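Local atomic coordinates of phenazine-1-carboxylate N-methyltransferase (Pseudomonas aeruginosa, PDB entry 2IP2), a protein that transfers a methyl group from S-adenosyl-L-methionine to phenazine-1-carboxylate, giving 5-methyl-phenazine-1-carboxylate on the pathway to the blue virulence pigment pyocyanin. Residues His158-Pro161 with Arg162-Phe166; Gly179-Thr182 with Lys183-Gln187; Met196-Arg199 with Glu200-Gly204; Ser212-Gly216 with Glu217-Leu221; Tyr237-Ser240 with Arg241-Asp245. One frame throughout, in Å; residues are numbered along the deposited sequence.

Interaction 1: His158-Pro161 with Arg162-Phe166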
# COMPACT_ATOMS: atom_id res chain seq x y z
N HIS A 158 -25.75 1.82 -8.96
CA HIS A 158 -26.21 2.11 -10.31
C HIS A 158 -26.46 0.84 -11.09
O HIS A 158 -27.27 0.84 -12.05
CB HIS A 158 -25.25 3.03 -11.08
CG HIS A 158 -25.21 4.44 -10.56
ND1 HIS A 158 -26.35 5.18 -10.33
CD2 HIS A 158 -24.18 5.25 -10.24
CE1 HIS A 158 -26.02 6.38 -9.89
NE2 HIS A 158 -24.71 6.44 -9.81
N GLU A 159 -25.77 -0.25 -10.71
CA GLU A 159 -26.05 -1.58 -11.30
C GLU A 159 -27.37 -2.15 -10.87
O GLU A 159 -27.96 -2.92 -11.62
CB GLU A 159 -24.99 -2.63 -10.97
CG GLU A 159 -23.82 -2.67 -11.97
CD GLU A 159 -24.25 -2.93 -13.40
OE1 GLU A 159 -24.71 -4.06 -13.77
OE2 GLU A 159 -24.13 -1.97 -14.18
N ILE A 160 -27.84 -1.81 -9.68
CA ILE A 160 -29.05 -2.46 -9.14
C ILE A 160 -30.29 -2.35 -10.07
O ILE A 160 -30.90 -3.38 -10.45
CB ILE A 160 -29.31 -2.06 -7.65
CG1 ILE A 160 -28.30 -2.81 -6.78
CG2 ILE A 160 -30.72 -2.45 -7.19
CD1 ILE A 160 -28.21 -2.30 -5.40
N PRO A 161 -30.67 -1.12 -10.47
CA PRO A 161 -31.83 -1.01 -11.37
C PRO A 161 -31.57 -1.52 -12.80
O PRO A 161 -32.53 -1.54 -13.60
CB PRO A 161 -32.11 0.48 -11.40
CG PRO A 161 -30.74 1.11 -11.13
CD PRO A 161 -30.12 0.20 -10.12
N ARG A 162 -30.32 -1.86 -13.13
CA ARG A 162 -30.00 -2.57 -14.39
C ARG A 162 -30.21 -4.07 -14.21
O ARG A 162 -30.52 -4.76 -15.18
CB ARG A 162 -28.56 -2.32 -14.88
CG ARG A 162 -28.22 -0.85 -15.23
CD ARG A 162 -26.77 -0.67 -15.77
NE ARG A 162 -26.34 0.73 -15.70
CZ ARG A 162 -25.34 1.21 -14.93
NH1 ARG A 162 -24.61 0.39 -14.17
NH2 ARG A 162 -25.06 2.51 -14.93
N LEU A 163 -30.03 -4.59 -13.00
CA LEU A 163 -30.26 -6.04 -12.75
C LEU A 163 -31.70 -6.37 -12.34
O LEU A 163 -32.17 -7.48 -12.57
CB LEU A 163 -29.31 -6.57 -11.68
CG LEU A 163 -27.79 -6.61 -11.92
CD1 LEU A 163 -27.09 -6.59 -10.54
CD2 LEU A 163 -27.33 -7.85 -12.73
N LEU A 164 -32.38 -5.42 -11.71
CA LEU A 164 -33.76 -5.64 -11.30
C LEU A 164 -34.65 -4.71 -12.08
O LEU A 164 -34.24 -3.61 -12.44
CB LEU A 164 -33.94 -5.40 -9.78
CG LEU A 164 -32.98 -6.03 -8.75
CD1 LEU A 164 -33.53 -5.92 -7.35
CD2 LEU A 164 -32.74 -7.49 -9.01
N ASP A 165 -35.89 -5.14 -12.34
CA ASP A 165 -36.82 -4.33 -13.07
C ASP A 165 -37.68 -3.50 -12.08
O ASP A 165 -38.50 -4.04 -11.37
CB ASP A 165 -37.67 -5.25 -13.98
CG ASP A 165 -38.52 -4.48 -15.03
OD1 ASP A 165 -38.64 -3.23 -15.01
OD2 ASP A 165 -39.11 -5.19 -15.89
N PHE A 166 -37.46 -2.19 -12.02
CA PHE A 166 -38.30 -1.33 -11.19
C PHE A 166 -39.43 -0.67 -11.96
O PHE A 166 -40.20 0.09 -11.39
CB PHE A 166 -37.46 -0.27 -10.47
CG PHE A 166 -36.59 -0.83 -9.40
CD1 PHE A 166 -35.36 -1.39 -9.73
CD2 PHE A 166 -36.97 -0.75 -8.06
CE1 PHE A 166 -34.52 -1.92 -8.74
CE2 PHE A 166 -36.14 -1.26 -7.05
CZ PHE A 166 -34.90 -1.84 -7.39
O HOH W 1 -35.19 -1.07 -13.39

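Interaction 2: Gly179-Thr182 with Lys183-Gln187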
# COMPACT_ATOMS: atom_id res chain seq x y z
N GLY A 179 -29.83 8.32 1.43
CA GLY A 179 -30.73 8.03 0.31
C GLY A 179 -30.13 7.75 -1.05
O GLY A 179 -30.84 7.84 -2.06
N GLU A 180 -28.84 7.43 -1.12
CA GLU A 180 -28.22 7.28 -2.44
C GLU A 180 -28.80 6.14 -3.28
O GLU A 180 -28.89 6.26 -4.50
CB GLU A 180 -26.69 7.12 -2.32
CG GLU A 180 -26.01 8.43 -1.82
CD GLU A 180 -26.10 9.59 -2.85
OE1 GLU A 180 -25.83 9.37 -4.05
OE2 GLU A 180 -26.36 10.73 -2.46
N LEU A 181 -29.16 5.04 -2.63
CA LEU A 181 -29.74 3.89 -3.34
C LEU A 181 -31.10 4.23 -3.95
O LEU A 181 -31.35 3.99 -5.16
CB LEU A 181 -29.85 2.67 -2.41
CG LEU A 181 -30.51 1.40 -2.95
CD1 LEU A 181 -29.97 0.96 -4.36
CD2 LEU A 181 -30.41 0.24 -1.92
N THR A 182 -31.94 4.84 -3.14
CA THR A 182 -33.24 5.33 -3.63
C THR A 182 -33.03 6.29 -4.81
O THR A 182 -33.69 6.16 -5.85
CB THR A 182 -34.00 6.01 -2.48
OG1 THR A 182 -34.40 5.00 -1.53
CG2 THR A 182 -35.25 6.73 -2.99
N LYS A 183 -32.09 7.23 -4.67
CA LYS A 183 -31.87 8.18 -5.74
C LYS A 183 -31.35 7.52 -7.03
O LYS A 183 -31.85 7.83 -8.10
CB LYS A 183 -30.94 9.30 -5.27
CG LYS A 183 -30.34 10.13 -6.38
CD LYS A 183 -29.11 10.82 -5.83
CE LYS A 183 -29.53 11.87 -4.82
NZ LYS A 183 -29.52 13.24 -5.46
N ALA A 184 -30.38 6.60 -6.92
CA ALA A 184 -29.90 5.79 -8.05
C ALA A 184 -31.09 5.08 -8.75
O ALA A 184 -31.24 5.13 -10.00
CB ALA A 184 -28.84 4.77 -7.59
N ILE A 185 -32.00 4.52 -7.97
CA ILE A 185 -33.11 3.79 -8.58
C ILE A 185 -34.03 4.74 -9.37
O ILE A 185 -34.35 4.47 -10.55
CB ILE A 185 -33.95 2.96 -7.56
CG1 ILE A 185 -33.11 1.81 -6.98
CG2 ILE A 185 -35.24 2.44 -8.23
CD1 ILE A 185 -33.56 1.40 -5.55
N LEU A 186 -34.43 5.84 -8.75
CA LEU A 186 -35.35 6.77 -9.40
C LEU A 186 -34.72 7.52 -10.56
O LEU A 186 -35.44 7.97 -11.47
CB LEU A 186 -36.01 7.70 -8.39
CG LEU A 186 -36.75 6.98 -7.24
CD1 LEU A 186 -36.84 7.87 -5.98
CD2 LEU A 186 -38.10 6.46 -7.63
N GLN A 187 -33.39 7.66 -10.56
CA GLN A 187 -32.76 8.33 -11.69
C GLN A 187 -32.66 7.39 -12.89
O GLN A 187 -32.79 7.83 -14.03
CB GLN A 187 -31.41 8.90 -11.27
CG GLN A 187 -31.55 9.96 -10.19
CD GLN A 187 -30.29 10.78 -10.02
OE1 GLN A 187 -29.17 10.25 -10.13
NE2 GLN A 187 -30.46 12.07 -9.75

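Interaction 3: Met196-Arg199 with Glu200-Gly204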
# COMPACT_ATOMS: atom_id res chain seq x y z
N MET A 196 -38.51 5.55 1.47
CA MET A 196 -37.34 5.36 2.28
C MET A 196 -37.70 5.47 3.75
O MET A 196 -38.24 6.48 4.22
CB MET A 196 -36.28 6.40 1.94
CG MET A 196 -35.07 6.43 2.90
SD MET A 196 -33.96 7.74 2.42
CE MET A 196 -33.85 7.36 0.67
N LEU A 197 -37.35 4.42 4.48
CA LEU A 197 -37.50 4.37 5.92
C LEU A 197 -36.15 4.64 6.59
O LEU A 197 -35.12 4.11 6.19
CB LEU A 197 -37.95 2.96 6.32
CG LEU A 197 -38.18 2.64 7.80
CD1 LEU A 197 -39.45 3.39 8.32
CD2 LEU A 197 -38.36 1.10 7.97
N ASP A 198 -36.16 5.45 7.63
CA ASP A 198 -35.06 5.48 8.59
C ASP A 198 -35.65 5.87 9.93
O ASP A 198 -36.86 6.01 10.03
CB ASP A 198 -33.93 6.44 8.14
CG ASP A 198 -32.57 6.02 8.65
OD1 ASP A 198 -32.48 5.56 9.83
OD2 ASP A 198 -31.59 6.15 7.87
N ARG A 199 -34.80 5.98 10.95
CA ARG A 199 -35.21 6.29 12.34
C ARG A 199 -35.77 7.71 12.41
O ARG A 199 -35.22 8.61 11.77
CB ARG A 199 -33.99 6.16 13.27
CG ARG A 199 -34.31 5.66 14.68
CD ARG A 199 -33.13 4.84 15.29
NE ARG A 199 -33.53 3.66 16.10
CZ ARG A 199 -34.79 3.26 16.34
NH1 ARG A 199 -35.82 3.91 15.84
NH2 ARG A 199 -35.01 2.18 17.11
N GLU A 200 -36.85 7.96 13.14
CA GLU A 200 -37.34 9.35 13.18
C GLU A 200 -36.30 10.26 13.84
O GLU A 200 -35.65 9.88 14.83
CB GLU A 200 -38.75 9.51 13.77
CG GLU A 200 -39.03 8.74 15.04
CD GLU A 200 -40.21 9.31 15.81
OE1 GLU A 200 -41.37 9.19 15.32
OE2 GLU A 200 -39.98 9.88 16.90
N GLY A 201 -36.11 11.43 13.24
CA GLY A 201 -35.07 12.33 13.68
C GLY A 201 -33.79 12.17 12.88
O GLY A 201 -32.84 12.93 13.07
N SER A 202 -33.76 11.19 11.97
CA SER A 202 -32.56 10.94 11.16
C SER A 202 -32.72 11.39 9.71
O SER A 202 -31.74 11.42 8.96
CB SER A 202 -32.19 9.47 11.21
OG SER A 202 -31.95 9.08 12.55
N LEU A 203 -33.94 11.78 9.36
CA LEU A 203 -34.33 12.06 7.96
C LEU A 203 -33.85 13.39 7.36
O LEU A 203 -34.00 13.62 6.16
CB LEU A 203 -35.85 11.93 7.80
CG LEU A 203 -36.41 10.55 8.13
CD1 LEU A 203 -37.94 10.62 8.31
CD2 LEU A 203 -35.97 9.50 7.06
N GLY A 204 -33.27 14.25 8.20
CA GLY A 204 -32.70 15.53 7.77
C GLY A 204 -31.87 15.44 6.51
O GLY A 204 -32.14 16.14 5.52

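Interaction 4: Ser212-Gly216 with Glu217-Leu221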
# COMPACT_ATOMS: atom_id res chain seq x y z
N SER A 212 -35.39 17.13 -4.62
CA SER A 212 -36.04 17.20 -5.92
C SER A 212 -37.06 16.10 -6.04
O SER A 212 -38.21 16.35 -6.42
CB SER A 212 -35.03 17.09 -7.06
OG SER A 212 -34.31 18.30 -7.17
N LEU A 213 -36.65 14.88 -5.69
CA LEU A 213 -37.47 13.70 -5.93
C LEU A 213 -38.67 13.72 -5.00
O LEU A 213 -39.74 13.33 -5.39
CB LEU A 213 -36.64 12.42 -5.70
CG LEU A 213 -35.62 12.02 -6.77
CD1 LEU A 213 -34.62 10.94 -6.23
CD2 LEU A 213 -36.31 11.55 -8.06
N LEU A 214 -38.48 14.24 -3.79
CA LEU A 214 -39.59 14.44 -2.85
C LEU A 214 -40.60 15.48 -3.39
O LEU A 214 -41.82 15.32 -3.23
CB LEU A 214 -39.03 14.88 -1.49
CG LEU A 214 -38.39 13.71 -0.67
CD1 LEU A 214 -37.60 14.25 0.51
CD2 LEU A 214 -39.44 12.75 -0.16
N ALA A 215 -40.07 16.51 -4.05
CA ALA A 215 -40.90 17.57 -4.65
C ALA A 215 -41.70 17.03 -5.84
O ALA A 215 -42.82 17.48 -6.08
CB ALA A 215 -40.01 18.74 -5.08
N GLY A 216 -41.11 16.08 -6.59
CA GLY A 216 -41.80 15.34 -7.67
C GLY A 216 -42.82 14.32 -7.18
O GLY A 216 -43.55 13.71 -7.99
N GLU A 217 -42.89 14.10 -5.85
CA GLU A 217 -43.83 13.10 -5.26
C GLU A 217 -43.59 11.60 -5.73
O GLU A 217 -44.47 10.73 -5.64
CB GLU A 217 -45.27 13.53 -5.60
CG GLU A 217 -46.34 13.24 -4.56
CD GLU A 217 -47.73 13.77 -4.95
OE1 GLU A 217 -47.98 14.03 -6.15
OE2 GLU A 217 -48.58 13.92 -4.04
N ARG A 218 -42.39 11.33 -6.24
CA ARG A 218 -41.92 9.99 -6.63
C ARG A 218 -41.50 9.11 -5.42
O ARG A 218 -41.67 7.85 -5.43
CB ARG A 218 -40.72 10.17 -7.60
CG ARG A 218 -41.18 10.71 -8.98
CD ARG A 218 -40.28 11.76 -9.60
NE ARG A 218 -40.43 11.78 -11.06
CZ ARG A 218 -41.50 12.24 -11.72
NH1 ARG A 218 -42.55 12.73 -11.06
NH2 ARG A 218 -41.54 12.19 -13.06
N VAL A 219 -40.97 9.76 -4.40
CA VAL A 219 -40.56 9.06 -3.21
C VAL A 219 -41.19 9.79 -2.05
O VAL A 219 -41.47 10.98 -2.16
CB VAL A 219 -38.99 9.02 -3.08
CG1 VAL A 219 -38.40 10.41 -3.01
CG2 VAL A 219 -38.50 8.24 -1.83
N SER A 220 -41.41 9.07 -0.94
CA SER A 220 -41.66 9.71 0.35
C SER A 220 -40.72 9.13 1.39
O SER A 220 -40.14 8.04 1.15
CB SER A 220 -43.12 9.50 0.77
OG SER A 220 -43.46 8.12 0.83
N LEU A 221 -40.57 9.82 2.52
CA LEU A 221 -39.77 9.34 3.63
C LEU A 221 -40.69 8.94 4.77
O LEU A 221 -41.69 9.59 5.04
CB LEU A 221 -38.79 10.41 4.14
CG LEU A 221 -37.96 11.28 3.18
CD1 LEU A 221 -36.93 12.16 3.95
CD2 LEU A 221 -37.21 10.39 2.21

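Interaction 5: Tyr237-Ser240 with Arg241-Asp245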
# COMPACT_ATOMS: atom_id res chain seq x y z
N TYR A 237 -38.05 -4.91 -1.43
CA TYR A 237 -37.55 -4.42 -0.11
C TYR A 237 -36.02 -4.51 -0.15
O TYR A 237 -35.46 -5.59 -0.16
CB TYR A 237 -38.08 -5.28 1.05
CG TYR A 237 -39.54 -4.89 1.30
CD1 TYR A 237 -40.54 -5.25 0.39
CD2 TYR A 237 -39.87 -4.13 2.43
CE1 TYR A 237 -41.88 -4.83 0.63
CE2 TYR A 237 -41.19 -3.73 2.67
CZ TYR A 237 -42.18 -4.09 1.76
OH TYR A 237 -43.49 -3.65 1.98
N LEU A 238 -35.39 -3.34 -0.14
CA LEU A 238 -33.92 -3.21 -0.27
C LEU A 238 -33.37 -3.10 1.13
O LEU A 238 -33.80 -2.21 1.89
CB LEU A 238 -33.65 -1.93 -1.03
CG LEU A 238 -34.26 -1.85 -2.42
CD1 LEU A 238 -34.40 -0.37 -2.81
CD2 LEU A 238 -33.56 -2.75 -3.43
N LEU A 239 -32.44 -3.99 1.47
CA LEU A 239 -31.75 -4.06 2.75
C LEU A 239 -30.26 -3.84 2.46
O LEU A 239 -29.54 -4.79 2.22
CB LEU A 239 -31.97 -5.47 3.39
CG LEU A 239 -33.21 -5.64 4.28
CD1 LEU A 239 -34.49 -5.13 3.59
CD2 LEU A 239 -33.39 -7.12 4.76
N SER A 240 -29.84 -2.57 2.39
CA SER A 240 -28.49 -2.23 1.91
C SER A 240 -27.66 -1.90 3.11
O SER A 240 -27.98 -0.96 3.87
CB SER A 240 -28.54 -1.04 0.94
OG SER A 240 -27.25 -0.55 0.59
N ARG A 241 -26.61 -2.68 3.31
CA ARG A 241 -25.70 -2.45 4.42
C ARG A 241 -26.46 -2.29 5.74
O ARG A 241 -26.15 -1.40 6.52
CB ARG A 241 -24.85 -1.20 4.16
CG ARG A 241 -23.97 -1.32 2.96
CD ARG A 241 -22.79 -0.34 3.02
NE ARG A 241 -22.95 0.82 2.14
CZ ARG A 241 -22.77 0.79 0.81
NH1 ARG A 241 -22.44 -0.35 0.21
NH2 ARG A 241 -22.91 1.90 0.08
N ILE A 242 -27.47 -3.13 5.96
CA ILE A 242 -28.28 -3.03 7.15
C ILE A 242 -28.18 -4.31 8.00
O ILE A 242 -28.09 -4.24 9.20
CB ILE A 242 -29.74 -2.57 6.83
CG1 ILE A 242 -30.35 -1.79 8.01
CG2 ILE A 242 -30.62 -3.73 6.39
CD1 ILE A 242 -29.83 -0.32 8.22
N ILE A 243 -28.20 -5.47 7.38
CA ILE A 243 -28.14 -6.73 8.11
C ILE A 243 -26.80 -6.90 8.87
O ILE A 243 -26.78 -7.35 10.03
CB ILE A 243 -28.45 -7.90 7.15
CG1 ILE A 243 -29.94 -7.92 6.79
CG2 ILE A 243 -28.00 -9.26 7.72
CD1 ILE A 243 -30.89 -8.06 7.99
N GLY A 244 -25.71 -6.49 8.22
CA GLY A 244 -24.34 -6.63 8.78
C GLY A 244 -24.22 -6.15 10.21
O GLY A 244 -23.42 -6.66 11.01
N ASP A 245 -25.04 -5.18 10.57
CA ASP A 245 -24.91 -4.57 11.86
C ASP A 245 -25.84 -5.19 12.91
O ASP A 245 -25.77 -4.81 14.09
CB ASP A 245 -25.16 -3.06 11.76
CG ASP A 245 -24.62 -2.29 12.97
OD1 ASP A 245 -23.85 -2.87 13.77
OD2 ASP A 245 -24.97 -1.10 13.10
O HOH W 2 -27.81 -5.37 4.39

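Interaction 1: His158-Pro161 with Arg162-Phe166
Phe-166 folds back under Pro-161 and Ile-160 where helix 154-163 runs out, a helix C-terminus in the Rossmann-like methyltransferase domain. Leu-164 is the first residue to leave helical angles, and two residues later the phenyl ring comes up against the last turn. Its CE1 corner sits in the shallow hollow between two bumps of the helix: Pro-161 CA lies 3.9 Å from Phe-166 CE1, and the methyl Ile-160 CG2 meets the same corner at the ring edge, 4.1 Å from CE1. The CG2 branch of Ile-160 can do this because it stands anti to the backbone N, while CG1 (chi1 -75°) swings beside that N and carries CD1 toward Leu-181 of helix 180-188. Leu-163 and Leu-164 project elsewhere, onto strands 314-322 and 326-333, which wedges the helix end between sheet and neighbouring helix.

The backbone closes the turn with Leu-164 N to Ile-160 O at 2.8 Å and Leu-163 N to Glu-159 O at 3.0 Å. Beyond it, water 1 lies between Pro-161 O, 2.7 Å away, to which it can donate, and Phe-166 N, from which it accepts, linking the returning chain to the helix.

On the outer side, Arg-162 runs extended back along the helix, and one face of its guanidinium lies over His-158 O. Glu-159, bent at chi2 (-58°), crosses the arginine at about a right angle and presents its carboxylate at the guanidinium edge. The salt bridge there is modelled very short, 2.4 Å from Glu-159 OE2 to Arg-162 NH1, a length best treated as doubtful.

Interaction 2: Gly179-Thr182 with Lys183-Gln187
Leu-181 and Ile-185, one turn apart on helix 180-188, make the tight, buried side of this contact. Their side chains meet at an oblique angle, and Leu-181 CD1 is 3.8 Å from Ile-185 CD1. Thr-182 and Leu-186 form a second close pair: they run side by side, and with the methyl Thr-182 CG2 anti to the backbone N it comes within 3.6 Å of Leu-186 CD1. The other branch of Thr-182, OG1, is hydrogen-bonded to Asp-173, near the end of strand 170-174.

The partly exposed side is looser. Glu-180 and Lys-183 point the same way, and the carboxylate lies beside the lysine methylenes, Glu-180 OE1 4.0 Å from Lys-183 CD, without reaching the ammonium. The charged ends stay 5.0 Å apart (Glu-180 OE2 to Lys-183 NZ) and turn to outside partners: the carboxylate bonds to Asn-154 and Asn-209, the ammonium weakly to Asn-209 O.

Gly-179, the N-cap, opens the helix with a positive phi of 95°, and its carbonyl receives Lys-183 N at 3.0 Å. A glycine-rich turn leading from the first strand into the first helix of a beta-alpha-beta unit is typical of the S-adenosyl-L-methionine site in class I methyltransferases.

Interaction 3: Met196-Arg199 with Glu200-Gly204
Asp-198 and Leu-203 make a van der Waals contact at this strand end: methyl CD2 of Leu-203 packs against the CB methylene of Asp-198 at 3.8 Å, its branch reaching back over the start of the aspartate side chain. Ser-202 adds another, its OG lying 3.6 Å from Arg-199 CB.

One backbone hydrogen bond joins the two segments: Ser-202 N reaches Arg-199 O at 3.0 Å, tilted 31° from the carbonyl plane, and closes a type II beta turn over Arg-199 to Ser-202. Gly-201 takes the third position with phi 95°, a backbone angle at which a CB would collide with the carbonyl oxygen of Glu-200.

The carboxylate of Asp-198 is gripped on both oxygens. OD1 accepts Arg-199 N at 2.6 Å through its anti lone pair, and OD2 takes Gly-177 N, so the group's rotation is fixed. Asp-198 is predicted to bind S-adenosyl-L-methionine, consistent with the acidic residue that ends the second strand in many class I methyltransferases.

The strand leading in, 193-198, lies between strands 170-174 and 219-223 in the sheet. The turn continues from its end into helix 204-209, with Leu-203 resting on Leu-221 of strand 219-223.

Interaction 4: Ser212-Gly216 with Glu217-Leu221
Leu-214 and Val-219 sit at the apolar centre, where a short helix hands over to an edge strand. Methyl CD2 of Leu-214 lies 3.8 Å from Val-219 CG1, and the same CG1 also meets Leu-213 CB at 3.8 Å. Val-219 serves both leucines because CG1 stands between its backbone N and carbonyl carbon (chi1 60°), on the helix side. Further along the strand, Leu-221 meets Leu-214 at about a right angle, its CG 3.9 Å from Leu-214 CD2.

Outward from this cluster, the backbone makes the turn. Glu-217 has a positive phi of 61° and two bonds return to the last helical turn, a Schellman motif. Glu-217 N reaches Leu-214 O at 3.1 Å, coming from above the carbonyl plane rather than along a lone pair, and Arg-218 N makes a weak bond to Leu-213 O at 3.4 Å.

At the exposed edge, Arg-218 curls back with a bend at chi2, bringing NH1 to Gly-216 O for another weak bond, with that oxygen lying in the guanidinium plane. Leucine and valine packing probably does most of the holding, since two of the three polar bonds are weak and the third is an off-axis backbone bond of ordinary length.

Interaction 5: Tyr237-Ser240 with Arg241-Asp245
Leu-239 and Ile-242 face each other where strand 236-240 ends and the backbone turns sharply, Arg-241 taking a positive phi (49°) with psi 43°. Instead of a direct backbone bond, water 2 spans the bend: it donates to Leu-239 O at 2.8 Å and accepts from Ile-242 N, also at 2.8 Å, filling the crook of the turn and satisfying both groups.

Among the side chains, Leu-239 is the hub. In the conformer described here, methyl CG2 of Ile-242 comes down on its stem, 3.7 Å from Leu-239 CB, the two chains meeting at about a right angle. That methyl is directed at the leucine because this conformer places CG1 anti to the backbone N (chi1 -151°), which puts CG2 between N and the carbonyl carbon. Higher on the same leucine, CD2 approaches Ile-243 CG1 at 4.1 Å, a looser oblique contact. The two isoleucines thus touch different levels of one side chain, one near its base and one at its end.

Ser-240 OG only brushes the start of the arginine chain, 4.1 Å from Arg-241 CG; the arginine, bent at chi3, turns away, and its side chain touches Ser-153. Arg-241 is predicted to bind S-adenosyl-L-methionine, so the turn probably helps set one wall of the cofactor site.

The strand itself runs between strands 170-174 and 267-272. Leu-239 packs on Leu-254 and Leu-255 of helix 248-261, while on the other face of the sheet Leu-238 and Ser-240 lie against Leu-181 of helix 180-188.

The five contacts follow one another along the chain inside the methyltransferase domain. Interaction 2, on helix 180-188, is the common neighbour: it touches all the others, with interactions 1 and 4 each centred about 11 Å away. Interactions 3, 4 and 5 belong to one mixed sheet; strands 193-198 and 219-223 are adjacent in it, Met-196 N probably bonding to Ser-220 O, and strand 170-174 separates 193-198 from 236-240. Interactions 3 and 5 hold the two predicted cofactor-binding residues, their centres about 15 Å apart. With the helix start in interaction 2, these strand ends are consistent with the S-adenosyl-L-methionine site. Interactions 1 and 4 pack against helix 180-188 through Ile-160 and Phe-166, and Leu-213 and Val-219, respectively.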